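Local coordinates for protein thiamine pyrophosphokinase (Candida albicans, PDB 2G9Z) that probably catalyses the transfer of pyrophosphate from ATP to thiamine, making thiamine diphosphate, and is seen here with a diphosphate-like analogue of that product and magnesium, at residues 21-27 against 297-303; 280-284 against 304-308; 286-292 against 325-331. All blocks are in the same frame, centred on the assembly; numbering follows the deposited sequence.

Along the chain the segments come in the order 21-27, 280-284, 286-292, 297-303, 304-308 and 325-331, so all three contacts interleave. Interactions 2 and 3 are neighbours, their centres about 8 Å apart. Interaction 3 pairs two inner strands of the five-stranded sheet; interaction 2 joins the edge of that sheet, strand 303-305, to strand 277-281 of the other sheet of the C-terminal beta sandwich. Interaction 1 is a separate two-stranded ribbon, its centre about 15 Å from that of interaction 2 and about 13 Å from that of interaction 3, but strand 298-301 of this ligand-binding ribbon leads directly into 303-305. Interactions 1 and 2 both touch the second subunit.

Interaction 1: residues 21-27 against 297-303. With VNP (3-[(4-amino-2-methylpyrimidin-5-yl)methyl]-5-(2-{[hydroxy(phosphonoamino)phosphoryl]oxy}ethyl)-4-methyl-1,3-thiazol-3-I um), chain N.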
loop_
_atom_site.group_PDB
_atom_site.type_symbol
_atom_site.label_atom_id
_atom_site.label_comp_id
_atom_site.label_asym_id
_atom_site.label_seq_id
_atom_site.Cartn_x
_atom_site.Cartn_y
_atom_site.Cartn_z
ATOM N N ILE A 21 -20.967 -18.585 13.518
ATOM C CA ILE A 21 -21.412 -17.350 12.887
ATOM C C ILE A 21 -20.294 -16.314 12.896
ATOM O O ILE A 21 -19.606 -16.138 13.903
ATOM C CB ILE A 21 -22.622 -16.748 13.630
ATOM C CG1 ILE A 21 -23.755 -17.773 13.707
ATOM C CG2 ILE A 21 -23.105 -15.494 12.910
ATOM C CD1 ILE A 21 -24.842 -17.400 14.696
ATOM N N GLU A 22 -20.108 -15.639 11.766
ATOM C CA GLU A 22 -19.099 -14.594 11.667
ATOM C C GLU A 22 -19.782 -13.337 12.188
ATOM O O GLU A 22 -20.594 -12.727 11.496
ATOM C CB GLU A 22 -18.664 -14.407 10.212
ATOM C CG GLU A 22 -17.989 -15.633 9.630
ATOM C CD GLU A 22 -17.424 -15.390 8.247
ATOM O OE1 GLU A 22 -16.671 -14.408 8.077
ATOM O OE2 GLU A 22 -17.727 -16.186 7.334
ATOM N N GLN A 23 -19.450 -12.960 13.416
ATOM C CA GLN A 23 -20.066 -11.811 14.057
ATOM C C GLN A 23 -19.248 -10.525 14.086
ATOM O O GLN A 23 -18.021 -10.551 14.138
ATOM C CB GLN A 23 -20.448 -12.189 15.499
ATOM C CG GLN A 23 -21.517 -13.272 15.594
ATOM C CD GLN A 23 -21.681 -13.840 17.000
ATOM O OE1 GLN A 23 -22.789 -14.181 17.416
ATOM N NE2 GLN A 23 -20.575 -13.966 17.726
ATOM N N VAL A 24 -19.963 -9.405 14.043
ATOM C CA VAL A 24 -19.371 -8.076 14.135
ATOM C C VAL A 24 -20.205 -7.366 15.198
ATOM O O VAL A 24 -21.417 -7.198 15.045
ATOM C CB VAL A 24 -19.456 -7.283 12.806
ATOM C CG1 VAL A 24 -18.975 -5.849 13.032
ATOM C CG2 VAL A 24 -18.592 -7.957 11.740
ATOM N N ILE A 25 -19.553 -6.964 16.280
ATOM C CA ILE A 25 -20.238 -6.307 17.383
ATOM C C ILE A 25 -19.905 -4.827 17.471
ATOM O O ILE A 25 -18.747 -4.457 17.656
ATOM C CB ILE A 25 -19.846 -6.956 18.728
ATOM C CG1 ILE A 25 -20.127 -8.459 18.682
ATOM C CG2 ILE A 25 -20.608 -6.292 19.874
ATOM C CD1 ILE A 25 -19.495 -9.224 19.826
ATOM N N GLU A 26 -20.916 -3.977 17.337
ATOM C CA GLU A 26 -20.688 -2.547 17.447
ATOM C C GLU A 26 -20.535 -2.241 18.931
ATOM O O GLU A 26 -21.465 -2.428 19.717
ATOM C CB GLU A 26 -21.855 -1.771 16.835
ATOM C CG GLU A 26 -21.795 -1.715 15.315
ATOM C CD GLU A 26 -23.048 -1.136 14.689
ATOM O OE1 GLU A 26 -23.704 -0.300 15.342
ATOM O OE2 GLU A 26 -23.368 -1.505 13.536
ATOM N N GLN A 27 -19.344 -1.788 19.308
ATOM C CA GLN A 27 -19.038 -1.475 20.697
ATOM C C GLN A 27 -19.170 0.009 20.975
ATOM O O GLN A 27 -19.335 0.807 20.056
ATOM C CB GLN A 27 -17.603 -1.905 21.010
ATOM C CG GLN A 27 -17.331 -3.359 20.734
ATOM C CD GLN A 27 -17.874 -4.258 21.821
ATOM O OE1 GLN A 27 -18.881 -3.947 22.455
ATOM N NE2 GLN A 27 -17.214 -5.385 22.035
ATOM N N LYS A 297 -13.946 -0.928 17.815
ATOM C CA LYS A 297 -15.285 -0.371 17.640
ATOM C C LYS A 297 -16.195 -1.406 16.986
ATOM O O LYS A 297 -17.354 -1.561 17.367
ATOM C CB LYS A 297 -15.214 0.893 16.779
ATOM C CG LYS A 297 -16.555 1.593 16.540
ATOM C CD LYS A 297 -17.127 2.196 17.809
ATOM C CE LYS A 297 -18.464 2.882 17.531
ATOM N NZ LYS A 297 -19.070 3.420 18.783
ATOM N N TYR A 298 -15.662 -2.113 15.998
ATOM C CA TYR A 298 -16.411 -3.158 15.318
ATOM C C TYR A 298 -15.657 -4.450 15.622
ATOM O O TYR A 298 -14.828 -4.909 14.834
ATOM C CB TYR A 298 -16.459 -2.871 13.816
ATOM C CG TYR A 298 -17.058 -1.516 13.522
ATOM C CD1 TYR A 298 -18.439 -1.349 13.393
ATOM C CD2 TYR A 298 -16.252 -0.384 13.447
ATOM C CE1 TYR A 298 -18.994 -0.085 13.197
ATOM C CE2 TYR A 298 -16.796 0.879 13.258
ATOM C CZ TYR A 298 -18.163 1.025 13.135
ATOM O OH TYR A 298 -18.689 2.286 12.967
ATOM N N ASP A 299 -15.925 -5.003 16.803
ATOM C CA ASP A 299 -15.271 -6.225 17.238
ATOM C C ASP A 299 -15.748 -7.407 16.429
ATOM O O ASP A 299 -16.928 -7.516 16.091
ATOM C CB ASP A 299 -15.513 -6.490 18.734
ATOM C CG ASP A 299 -14.456 -5.846 19.620
ATOM O OD1 ASP A 299 -13.290 -5.730 19.164
ATOM O OD2 ASP A 299 -14.779 -5.472 20.774
ATOM N N MET A 300 -14.818 -8.301 16.131
ATOM C CA MET A 300 -15.119 -9.481 15.341
ATOM C C MET A 300 -15.062 -10.744 16.187
ATOM O O MET A 300 -14.298 -10.836 17.147
ATOM C CB MET A 300 -14.114 -9.583 14.184
ATOM C CG MET A 300 -14.215 -8.447 13.164
ATOM S SD MET A 300 -12.638 -8.057 12.323
ATOM C CE MET A 300 -11.843 -7.078 13.579
ATOM N N ARG A 301 -15.895 -11.712 15.833
ATOM C CA ARG A 301 -15.915 -12.993 16.515
ATOM C C ARG A 301 -16.018 -14.030 15.408
ATOM O O ARG A 301 -16.958 -14.003 14.622
ATOM C CB ARG A 301 -17.112 -13.088 17.476
ATOM C CG ARG A 301 -17.086 -12.036 18.595
ATOM C CD ARG A 301 -15.758 -12.069 19.346
ATOM N NE ARG A 301 -15.445 -10.791 19.978
ATOM C CZ ARG A 301 -16.093 -10.288 21.023
ATOM N NH1 ARG A 301 -17.104 -10.960 21.573
ATOM N NH2 ARG A 301 -15.741 -9.105 21.510
ATOM N N ASN A 302 -15.026 -14.911 15.328
ATOM C CA ASN A 302 -14.998 -15.956 14.307
ATOM C C ASN A 302 -15.245 -15.368 12.918
ATOM O O ASN A 302 -15.890 -15.989 12.071
ATOM C CB ASN A 302 -16.052 -17.012 14.631
ATOM C CG ASN A 302 -15.804 -17.680 15.974
ATOM O OD1 ASN A 302 -14.764 -18.302 16.187
ATOM N ND2 ASN A 302 -16.757 -17.545 16.887
ATOM N N TRP A 303 -14.706 -14.173 12.697
ATOM C CA TRP A 303 -14.861 -13.448 11.441
ATOM C C TRP A 303 -13.738 -13.809 10.469
ATOM O O TRP A 303 -12.563 -13.534 10.741
ATOM C CB TRP A 303 -14.841 -11.949 11.737
ATOM C CG TRP A 303 -15.460 -11.089 10.692
ATOM C CD1 TRP A 303 -16.791 -10.949 10.427
ATOM C CD2 TRP A 303 -14.775 -10.201 9.803
ATOM N NE1 TRP A 303 -16.979 -10.022 9.430
ATOM C CE2 TRP A 303 -15.758 -9.548 9.028
ATOM C CE3 TRP A 303 -13.426 -9.891 9.588
ATOM C CZ2 TRP A 303 -15.434 -8.600 8.050
ATOM C CZ3 TRP A 303 -13.102 -8.951 8.616
ATOM C CH2 TRP A 303 -14.103 -8.317 7.860
HETATM O O2G VNP N . -14.568 6.883 8.221
HETATM P PG VNP N . -13.232 6.859 7.329
HETATM O O3G VNP N . -12.122 6.209 8.062
HETATM O O1G VNP N . -12.903 8.397 6.988
HETATM N N3B VNP N . -13.565 6.100 5.931
HETATM P PB VNP N . -15.082 6.323 5.396
HETATM O O2B VNP N . -15.177 5.789 4.020
HETATM O O1B VNP N . -15.435 7.744 5.607
HETATM O O1 VNP N . -15.986 5.428 6.385
HETATM C C7 VNP N . -15.858 4.008 6.526
HETATM C C12 VNP N . -17.239 3.491 6.931
HETATM C C11 VNP N . -17.350 2.005 7.288
HETATM C C10 VNP N . -16.823 1.594 8.666
HETATM C CM4 VNP N . -16.843 2.535 9.873
HETATM S S1 VNP N . -16.475 0.801 6.235
HETATM C C9 VNP N . -16.230 -0.309 7.564
HETATM N N5 VNP N . -16.326 0.354 8.718
HETATM C C7A VNP N . -15.830 -0.199 9.989
HETATM C C5A VNP N . -15.843 -1.729 10.043
HETATM C C6A VNP N . -14.611 -2.349 10.218
HETATM N N1A VNP N . -14.522 -3.657 10.368
HETATM C C2A VNP N . -15.618 -4.428 10.353
HETATM C CM2 VNP N . -15.483 -5.938 10.567
HETATM N N3A VNP N . -16.827 -3.878 10.178
HETATM C C4A VNP N . -16.965 -2.553 10.023
HETATM N N4A VNP N . -18.183 -2.046 9.856
#
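Ile25 and Asp299 bond each other in both directions across a two-stranded antiparallel ribbon, in which strand 23-26 near the N-terminus pairs with 298-301 of the vitamin B1 binding domain. Ile25 N lies 2.7 Å from Asp299 O, and Gln23 with Arg301 forms a second hydrogen-bonded pair. Val24-Met300 and Glu26-Tyr298 are the non-hydrogen-bonded pairs, and they carry the face turned to the ligand.

Apart from Glu26, whose OE2 bonds Tyr152 OH of the second subunit, the side chains on that face are apolar or aromatic, as suits the thiamine-like half of the analogue VNP. Tyr298 lays one ring face against it, CD2 being 3.5 Å from VNP C7A, the methylene that links pyrimidine to thiazolium. The pyrimidine methyl CM2 sits over one face of the Trp303 ring, 3.7 Å from CZ2, and Met300 CG lies over the same face. Val24 CG2 reaches Trp303 NE1 at 3.5 Å, helping to enclose that methyl. VNP is also hydrogen-bonded to Gln151 O, Asp155 N and Arg216 NH1 of the second subunit, so the pocket straddles the dimer interface.

Gln23, Ile25, Asp299 and Arg301 lie on the other face. Ile25 CD1 covers one face of the Arg301 guanidinium, 3.4 Å from NH1, while Arg301 NE bonds Ser293 O. Gln27 and Lys297 follow at the end of the ribbon. Lys297 NZ donates to Gln27 O and also forms a salt bridge with Asp29. Gln27, bent at chi2 (-78°), brings its amide at nearly a right angle to the Asp299 carboxylate, where NE2 meets the anti lone pair of Asp299 OD2 at 2.7 Å.

Interaction 2: residues 280-284 against 304-308; sequences LLPLS and KTEML
Pro282 turns its ring toward Thr305 and Glu306, filling a buried corner where the chain leaving strand 277-281 passes the end of strand 303-305 in the C-terminal beta sandwich. Proline fits here because it is compact and apolar, and because its ring restrains phi to a value, here -79°, that suits the inverse gamma turn it centres. The closing bond of that turn, Leu283 N to Leu281 O, is weak.

Followed round the ring, Pro282 CB rests 4.0 Å from Glu306 CA and equally near Thr305 O. Pro282 CG goes deepest, 3.5 Å from Thr305 OG1 and close to the Glu306 backbone. Pro282 CD then closes the ring back to the proline nitrogen, 3.8 Å from Thr305 OG1. The hydroxyl thus lies against the CG-CD edge of the ring. Its position follows from chi1 of -174°, which sets OG1 opposite the Thr305 nitrogen and leaves CG2 near Pro282 CB.

Met307 comes in from the other end. Its CG lies 3.3 Å from Pro282 O, and the chain, bent at chi2 and chi3, carries the terminal methyl CE to 4.2 Å from Leu283 CD2. This methyl end suits its apolar surroundings, since Met307 also packs on Leu283 of the second subunit, at the dimer interface.

One water supplies the polar link, donating to Leu280 O at 2.7 Å and to Thr305 OG1. The same hydroxyl bonds Gln310 O. With the water donating to it, OG1 can point its own hydrogen at that carbonyl, so this buried hydroxyl is satisfied both as acceptor and as donor while methylenes fill the space beside it.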
loop_
_atom_site.group_PDB
_atom_site.type_symbol
_atom_site.label_atom_id
_atom_site.label_comp_id
_atom_site.label_asym_id
_atom_site.label_seq_id
_atom_site.Cartn_x
_atom_site.Cartn_y
_atom_site.Cartn_z
ATOM N N LEU A 280 -7.236 -4.414 9.733
ATOM C CA LEU A 280 -6.620 -5.734 9.829
ATOM C C LEU A 280 -6.548 -6.192 8.387
ATOM O O LEU A 280 -7.570 -6.412 7.752
ATOM C CB LEU A 280 -7.485 -6.670 10.675
ATOM C CG LEU A 280 -7.499 -6.303 12.164
ATOM C CD1 LEU A 280 -8.368 -5.074 12.388
ATOM C CD2 LEU A 280 -8.026 -7.475 12.981
ATOM N N LEU A 281 -5.330 -6.327 7.877
ATOM C CA LEU A 281 -5.130 -6.649 6.471
ATOM C C LEU A 281 -4.511 -8.010 6.181
ATOM O O LEU A 281 -3.332 -8.238 6.438
ATOM C CB LEU A 281 -4.293 -5.519 5.866
ATOM C CG LEU A 281 -4.703 -4.207 6.563
ATOM C CD1 LEU A 281 -3.716 -3.105 6.276
ATOM C CD2 LEU A 281 -6.115 -3.816 6.138
ATOM N N PRO A 282 -5.312 -8.936 5.629
ATOM C CA PRO A 282 -4.860 -10.290 5.295
ATOM C C PRO A 282 -4.075 -10.288 3.986
ATOM O O PRO A 282 -4.590 -10.672 2.936
ATOM C CB PRO A 282 -6.169 -11.063 5.197
ATOM C CG PRO A 282 -7.093 -10.059 4.581
ATOM C CD PRO A 282 -6.742 -8.759 5.305
ATOM N N LEU A 283 -2.820 -9.859 4.064
ATOM C CA LEU A 283 -1.965 -9.763 2.889
ATOM C C LEU A 283 -1.011 -10.935 2.645
ATOM O O LEU A 283 -0.148 -10.852 1.772
ATOM C CB LEU A 283 -1.177 -8.452 2.959
ATOM C CG LEU A 283 -2.079 -7.211 2.898
ATOM C CD1 LEU A 283 -1.318 -5.952 3.281
ATOM C CD2 LEU A 283 -2.651 -7.097 1.496
ATOM N N SER A 284 -1.159 -12.024 3.393
ATOM C CA SER A 284 -0.278 -13.180 3.210
ATOM C C SER A 284 -0.896 -14.248 2.307
ATOM O O SER A 284 -2.006 -14.090 1.811
ATOM C CB SER A 284 0.054 -13.817 4.558
ATOM O OG SER A 284 -1.049 -14.559 5.042
ATOM N N LYS A 304 -14.106 -14.415 9.340
ATOM C CA LYS A 304 -13.142 -14.839 8.321
ATOM C C LYS A 304 -12.779 -13.703 7.375
ATOM O O LYS A 304 -13.652 -13.103 6.744
ATOM C CB LYS A 304 -13.709 -15.996 7.496
ATOM C CG LYS A 304 -14.163 -17.188 8.309
ATOM C CD LYS A 304 -14.816 -18.231 7.424
ATOM C CE LYS A 304 -15.427 -19.349 8.251
ATOM N NZ LYS A 304 -16.176 -20.318 7.401
ATOM N N THR A 305 -11.487 -13.425 7.266
ATOM C CA THR A 305 -11.022 -12.349 6.405
ATOM C C THR A 305 -10.007 -12.806 5.358
ATOM O O THR A 305 -9.172 -13.676 5.614
ATOM C CB THR A 305 -10.393 -11.214 7.240
ATOM O OG1 THR A 305 -10.074 -10.113 6.378
ATOM C CG2 THR A 305 -9.124 -11.699 7.947
ATOM N N GLU A 306 -10.093 -12.218 4.172
ATOM C CA GLU A 306 -9.169 -12.546 3.095
ATOM C C GLU A 306 -9.358 -11.579 1.937
ATOM O O GLU A 306 -10.411 -10.955 1.803
ATOM C CB GLU A 306 -9.392 -13.990 2.614
ATOM C CG GLU A 306 -10.690 -14.229 1.848
ATOM C CD GLU A 306 -10.889 -15.697 1.486
ATOM O OE1 GLU A 306 -9.919 -16.345 1.036
ATOM O OE2 GLU A 306 -12.018 -16.204 1.645
ATOM N N MET A 307 -8.324 -11.425 1.118
ATOM C CA MET A 307 -8.429 -10.555 -0.039
ATOM C C MET A 307 -9.397 -11.286 -0.964
ATOM O O MET A 307 -9.423 -12.520 -0.980
ATOM C CB MET A 307 -7.054 -10.364 -0.691
ATOM C CG MET A 307 -6.091 -9.564 0.173
ATOM S SD MET A 307 -6.717 -7.913 0.631
ATOM C CE MET A 307 -6.155 -6.923 -0.794
ATOM N N LEU A 308 -10.196 -10.530 -1.712
ATOM C CA LEU A 308 -11.211 -11.106 -2.595
ATOM C C LEU A 308 -12.402 -11.473 -1.720
ATOM O O LEU A 308 -13.310 -12.181 -2.144
ATOM C CB LEU A 308 -10.701 -12.366 -3.303
ATOM C CG LEU A 308 -9.888 -12.223 -4.587
ATOM C CD1 LEU A 308 -10.805 -11.918 -5.764
ATOM C CD2 LEU A 308 -8.848 -11.144 -4.390
HETATM O O HOH W 1 -9.706 -7.929 8.237
#

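Interaction 3: residues 286-292 against 325-331; sequences KTPIILN and VECSDDI
The Asn292 amide and Glu326 carboxylate run alongside each other in the same direction, on one face of an antiparallel strand pair, 289-292 with 325-327, inside the five-stranded sheet of the C-terminal beta sandwich. Their planes are turned 58° apart, so they do not stack flat, and Asn292 ND2 comes no nearer than 3.6 Å to Glu326 OE1. The other end of the amide, OD1, accepts a hydrogen bond from Asn302 N. Beneath them the backbones bond both ways, Glu326 N to Asn292 O at 2.7 Å.

Leu291 and Cys327 form the next pair and point to the opposite, buried face, where Leu291 CD2 sits 3.6 Å from Cys327 CB. Leu291 also meets Ile331 and Leu280, both of the other sheet, as befits residues in a sandwich interior.

Past the strand end Ser328 takes over: with chi1 of 59° its OG lies between the backbone N and the carbonyl carbon and accepts a hydrogen bond from Ile290 N at 2.7 Å, while Ser328 N bonds Ile290 O. A water joins Ser328 OG to Pro288 O and Asp329 OD2. Ile289 follows the turn inward, its extended branch bringing CD1 within 3.1 Å of Asp330 O.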
loop_
_atom_site.group_PDB
_atom_site.type_symbol
_atom_site.label_atom_id
_atom_site.label_comp_id
_atom_site.label_asym_id
_atom_site.label_seq_id
_atom_site.Cartn_x
_atom_site.Cartn_y
_atom_site.Cartn_z
ATOM N N LYS A 286 -1.751 -17.105 3.324
ATOM C CA LYS A 286 -2.518 -17.981 4.203
ATOM C C LYS A 286 -3.912 -17.380 4.339
ATOM O O LYS A 286 -4.104 -16.389 5.047
ATOM C CB LYS A 286 -1.849 -18.076 5.576
ATOM C CG LYS A 286 -0.461 -18.701 5.552
ATOM C CD LYS A 286 -0.508 -20.141 5.059
ATOM C CE LYS A 286 0.865 -20.796 5.101
ATOM N NZ LYS A 286 1.844 -20.126 4.201
ATOM N N THR A 287 -4.881 -17.979 3.653
ATOM C CA THR A 287 -6.250 -17.477 3.684
ATOM C C THR A 287 -7.274 -18.609 3.743
ATOM O O THR A 287 -7.053 -19.688 3.195
ATOM C CB THR A 287 -6.545 -16.637 2.429
ATOM O OG1 THR A 287 -6.790 -17.508 1.318
ATOM C CG2 THR A 287 -5.351 -15.760 2.092
ATOM N N PRO A 288 -8.408 -18.377 4.424
ATOM C CA PRO A 288 -8.736 -17.131 5.118
ATOM C C PRO A 288 -8.216 -17.139 6.553
ATOM O O PRO A 288 -7.810 -18.180 7.074
ATOM C CB PRO A 288 -10.256 -17.103 5.069
ATOM C CG PRO A 288 -10.594 -18.541 5.225
ATOM C CD PRO A 288 -9.608 -19.224 4.294
ATOM N N ILE A 289 -8.238 -15.972 7.181
ATOM C CA ILE A 289 -7.785 -15.825 8.553
ATOM C C ILE A 289 -9.000 -15.558 9.434
ATOM O O ILE A 289 -9.819 -14.695 9.124
ATOM C CB ILE A 289 -6.775 -14.659 8.670
ATOM C CG1 ILE A 289 -5.478 -15.040 7.949
ATOM C CG2 ILE A 289 -6.517 -14.323 10.130
ATOM C CD1 ILE A 289 -4.392 -14.002 8.032
ATOM N N ILE A 290 -9.120 -16.317 10.520
ATOM C CA ILE A 290 -10.240 -16.159 11.440
ATOM C C ILE A 290 -9.843 -15.172 12.524
ATOM O O ILE A 290 -8.803 -15.332 13.157
ATOM C CB ILE A 290 -10.608 -17.487 12.137
ATOM C CG1 ILE A 290 -10.743 -18.610 11.111
ATOM C CG2 ILE A 290 -11.911 -17.313 12.910
ATOM C CD1 ILE A 290 -11.861 -18.417 10.133
ATOM N N LEU A 291 -10.681 -14.167 12.748
ATOM C CA LEU A 291 -10.391 -13.157 13.757
ATOM C C LEU A 291 -11.410 -13.067 14.894
ATOM O O LEU A 291 -12.604 -13.304 14.711
ATOM C CB LEU A 291 -10.289 -11.779 13.098
ATOM C CG LEU A 291 -9.245 -11.541 12.001
ATOM C CD1 LEU A 291 -9.513 -10.195 11.328
ATOM C CD2 LEU A 291 -7.858 -11.582 12.600
ATOM N N ASN A 292 -10.906 -12.715 16.069
ATOM C CA ASN A 292 -11.714 -12.501 17.261
ATOM C C ASN A 292 -11.080 -11.294 17.922
ATOM O O ASN A 292 -9.915 -11.338 18.296
ATOM C CB ASN A 292 -11.650 -13.694 18.217
ATOM C CG ASN A 292 -12.515 -14.847 17.766
ATOM O OD1 ASN A 292 -13.712 -14.685 17.524
ATOM N ND2 ASN A 292 -11.916 -16.027 17.658
ATOM N N VAL A 325 -6.656 -9.023 19.927
ATOM C CA VAL A 325 -7.008 -9.614 18.645
ATOM C C VAL A 325 -6.422 -11.009 18.594
ATOM O O VAL A 325 -5.223 -11.204 18.822
ATOM C CB VAL A 325 -6.470 -8.829 17.432
ATOM C CG1 VAL A 325 -6.837 -9.573 16.139
ATOM C CG2 VAL A 325 -7.056 -7.426 17.413
ATOM N N GLU A 326 -7.278 -11.985 18.331
ATOM C CA GLU A 326 -6.827 -13.358 18.197
ATOM C C GLU A 326 -6.948 -13.647 16.708
ATOM O O GLU A 326 -7.942 -13.286 16.087
ATOM C CB GLU A 326 -7.715 -14.304 19.000
ATOM C CG GLU A 326 -7.357 -15.768 18.822
ATOM C CD GLU A 326 -8.084 -16.663 19.805
ATOM O OE1 GLU A 326 -9.293 -16.442 20.028
ATOM O OE2 GLU A 326 -7.448 -17.591 20.347
ATOM N N CYS A 327 -5.935 -14.276 16.129
ATOM C CA CYS A 327 -5.969 -14.566 14.700
ATOM C C CYS A 327 -5.460 -15.970 14.406
ATOM O O CYS A 327 -4.521 -16.436 15.041
ATOM C CB CYS A 327 -5.124 -13.538 13.949
ATOM S SG CYS A 327 -3.393 -13.478 14.467
ATOM N N SER A 328 -6.078 -16.633 13.432
ATOM C CA SER A 328 -5.685 -17.994 13.069
ATOM C C SER A 328 -4.339 -18.075 12.352
ATOM O O SER A 328 -3.809 -19.163 12.148
ATOM C CB SER A 328 -6.757 -18.632 12.187
ATOM O OG SER A 328 -6.946 -17.879 11.009
ATOM N N ASP A 329 -3.801 -16.920 11.972
ATOM C CA ASP A 329 -2.517 -16.826 11.271
ATOM C C ASP A 329 -2.053 -15.383 11.315
ATOM O O ASP A 329 -2.858 -14.477 11.561
ATOM C CB ASP A 329 -2.660 -17.248 9.807
ATOM C CG ASP A 329 -2.100 -18.623 9.542
ATOM O OD1 ASP A 329 -0.914 -18.848 9.861
ATOM O OD2 ASP A 329 -2.842 -19.474 9.012
ATOM N N ASP A 330 -0.766 -15.161 11.071
ATOM C CA ASP A 330 -0.231 -13.806 11.096
ATOM C C ASP A 330 -1.067 -12.901 10.201
ATOM O O ASP A 330 -1.538 -13.315 9.139
ATOM C CB ASP A 330 1.224 -13.767 10.607
ATOM C CG ASP A 330 2.196 -14.457 11.559
ATOM O OD1 ASP A 330 1.822 -14.760 12.715
ATOM O OD2 ASP A 330 3.355 -14.681 11.145
ATOM N N ILE A 331 -1.258 -11.665 10.639
ATOM C CA ILE A 331 -2.011 -10.707 9.853
ATOM C C ILE A 331 -1.538 -9.304 10.188
ATOM O O ILE A 331 -1.214 -8.992 11.337
ATOM C CB ILE A 331 -3.541 -10.839 10.100
ATOM C CG1 ILE A 331 -4.309 -9.898 9.155
ATOM C CG2 ILE A 331 -3.865 -10.537 11.558
ATOM C CD1 ILE A 331 -5.841 -10.081 9.200
HETATM O O HOH W 2 -5.811 -18.833 8.935
HETATM O O HOH W 3 -8.940 -16.271 15.823
#